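Local coordinates for protein trichothecene 3-O-acetyltransferase TRI101 (Fusarium sporotrichioides, PDB 2ZBA) that transfers an acetyl group from acetyl coenzyme A to the 3-hydroxyl of trichothecene mycotoxins during their biosynthesis, at residues Ser49-Gly54 with Leu148-Ile153. Sequence-based numbering, arbitrary orientation.
Sequences STLEEG and LQLNFI
L51, on the inner face of helix 44-61, places its two methyl branches against L148 and L150, alternate residues of strand 146-153 whose side chains emerge from the same face of the sheet. The tighter half is at L150: its CD2 meets L51 CD2 tip to tip at 3.9 Å, and L150 CD1 also lies 4.1 Å from that methyl. In L51, CG anti to the backbone N (chi1 178°) carries the fork beyond the helix backbone, and chi2 of 57° parts it, CD2 toward L150 and CD1 to the L148 side. That looser half has a single approach, L51 CD1 to L148 CD2 at 4.1 Å, the side chains crossing at an angle. L159 of the neighbouring strand 156-164 touches both L51 and L150, while I47 and V48 of the helix add to the cover over L150. S49 and E53 lie on the far side of the helix and E52 on its flank, all three exposed to solvent. On the face turned from the helix, Q149 NE2 donates a nearly straight bond along the strand to N151 OD1 (3.0 Å, 170°). With no hydrogen bond between the segments, helix and sheet of the N-terminal domain are held together here by apolar, shape-dependent packing of three buried leucines.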
loop_
_atom_site.group_PDB
_atom_site.type_symbol
_atom_site.label_atom_id
_atom_site.label_comp_id
_atom_site.label_asym_id
_atom_site.label_seq_id
_atom_site.Cartn_x
_atom_site.Cartn_y
_atom_site.Cartn_z
ATOM N N SER A 49 9.855 0.507 26.160
ATOM C CA SER A 49 8.984 1.186 27.128
ATOM C C SER A 49 8.272 2.395 26.535
ATOM O O SER A 49 7.086 2.632 26.815
ATOM C CB SER A 49 9.770 1.597 28.376
ATOM O OG SER A 49 10.065 0.464 29.175
ATOM N N THR A 50 8.997 3.162 25.730
ATOM C CA THR A 50 8.456 4.335 25.054
ATOM C C THR A 50 7.335 3.953 24.071
ATOM O O THR A 50 6.328 4.654 23.980
ATOM C CB THR A 50 9.571 5.089 24.320
ATOM O OG1 THR A 50 10.633 5.346 25.243
ATOM C CG2 THR A 50 9.068 6.399 23.711
ATOM N N LEU A 51 7.505 2.842 23.354
ATOM C CA LEU A 51 6.481 2.413 22.402
ATOM C C LEU A 51 5.255 1.856 23.120
ATOM O O LEU A 51 4.119 2.151 22.739
ATOM C CB LEU A 51 7.039 1.408 21.388
ATOM C CG LEU A 51 6.072 0.815 20.337
ATOM C CD1 LEU A 51 5.356 1.896 19.477
ATOM C CD2 LEU A 51 6.822 -0.160 19.464
ATOM N N GLU A 52 5.494 1.066 24.169
ATOM C CA GLU A 52 4.420 0.515 24.995
ATOM C C GLU A 52 3.493 1.603 25.530
ATOM O O GLU A 52 2.273 1.423 25.567
ATOM C CB GLU A 52 4.991 -0.292 26.167
ATOM C CG GLU A 52 5.676 -1.615 25.789
ATOM C CD GLU A 52 6.443 -2.225 26.965
ATOM O OE1 GLU A 52 6.702 -1.498 27.953
ATOM O OE2 GLU A 52 6.788 -3.426 26.909
ATOM N N GLU A 53 4.086 2.725 25.936
ATOM C CA GLU A 53 3.354 3.851 26.533
ATOM C C GLU A 53 2.588 4.677 25.507
ATOM O O GLU A 53 1.497 5.187 25.800
ATOM C CB GLU A 53 4.309 4.760 27.324
ATOM C CG GLU A 53 4.751 4.164 28.646
ATOM C CD GLU A 53 3.760 4.424 29.770
ATOM O OE1 GLU A 53 2.763 3.678 29.866
ATOM N N GLY A 54 3.171 4.820 24.319
ATOM C CA GLY A 54 2.472 5.411 23.189
ATOM C C GLY A 54 1.272 4.573 22.764
ATOM O O GLY A 54 0.211 5.120 22.449
ATOM N N LEU A 148 2.264 -4.740 15.881
ATOM C CA LEU A 148 3.583 -4.126 15.749
ATOM C C LEU A 148 4.664 -5.139 16.080
ATOM O O LEU A 148 4.499 -5.977 16.969
ATOM C CB LEU A 148 3.704 -2.882 16.649
ATOM C CG LEU A 148 2.832 -1.664 16.299
ATOM C CD1 LEU A 148 1.454 -1.745 16.957
ATOM C CD2 LEU A 148 3.492 -0.348 16.663
ATOM N N GLN A 149 5.757 -5.086 15.329
ATOM C CA GLN A 149 6.950 -5.802 15.726
ATOM C C GLN A 149 8.130 -4.864 15.842
ATOM O O GLN A 149 8.445 -4.134 14.906
ATOM C CB GLN A 149 7.266 -6.917 14.746
ATOM C CG GLN A 149 8.423 -7.761 15.176
ATOM C CD GLN A 149 8.226 -9.169 14.757
ATOM O OE1 GLN A 149 7.127 -9.716 14.930
ATOM N NE2 GLN A 149 9.256 -9.774 14.181
ATOM N N LEU A 150 8.781 -4.905 16.998
ATOM C CA LEU A 150 9.987 -4.158 17.246
ATOM C C LEU A 150 11.127 -5.152 17.205
ATOM O O LEU A 150 11.207 -6.057 18.034
ATOM C CB LEU A 150 9.885 -3.479 18.608
ATOM C CG LEU A 150 10.699 -2.230 18.939
ATOM C CD1 LEU A 150 10.516 -1.107 17.898
ATOM C CD2 LEU A 150 10.317 -1.761 20.345
ATOM N N ASN A 151 11.977 -5.027 16.191
ATOM C CA ASN A 151 13.089 -5.951 16.001
ATOM C C ASN A 151 14.383 -5.280 16.450
ATOM O O ASN A 151 14.626 -4.123 16.097
ATOM C CB ASN A 151 13.217 -6.351 14.526
ATOM C CG ASN A 151 11.973 -7.026 13.987
ATOM O OD1 ASN A 151 11.793 -8.244 14.152
ATOM N ND2 ASN A 151 11.107 -6.241 13.315
ATOM N N PHE A 152 15.208 -5.992 17.222
ATOM C CA PHE A 152 16.553 -5.512 17.554
ATOM C C PHE A 152 17.518 -6.088 16.533
ATOM O O PHE A 152 17.592 -7.293 16.363
ATOM C CB PHE A 152 16.998 -5.955 18.955
ATOM C CG PHE A 152 16.060 -5.570 20.071
ATOM C CD1 PHE A 152 15.221 -4.456 19.967
ATOM C CD2 PHE A 152 16.057 -6.307 21.260
ATOM C CE1 PHE A 152 14.365 -4.100 21.015
ATOM C CE2 PHE A 152 15.215 -5.966 22.309
ATOM C CZ PHE A 152 14.366 -4.855 22.188
ATOM N N ILE A 153 18.247 -5.238 15.827
ATOM C CA ILE A 153 19.280 -5.734 14.898
ATOM C C ILE A 153 20.642 -5.136 15.283
ATOM O O ILE A 153 20.691 -4.154 16.018
ATOM C CB ILE A 153 18.902 -5.504 13.390
ATOM C CG1 ILE A 153 18.894 -4.013 13.033
ATOM C CG2 ILE A 153 17.515 -6.098 13.093
ATOM C CD1 ILE A 153 19.248 -3.687 11.582
#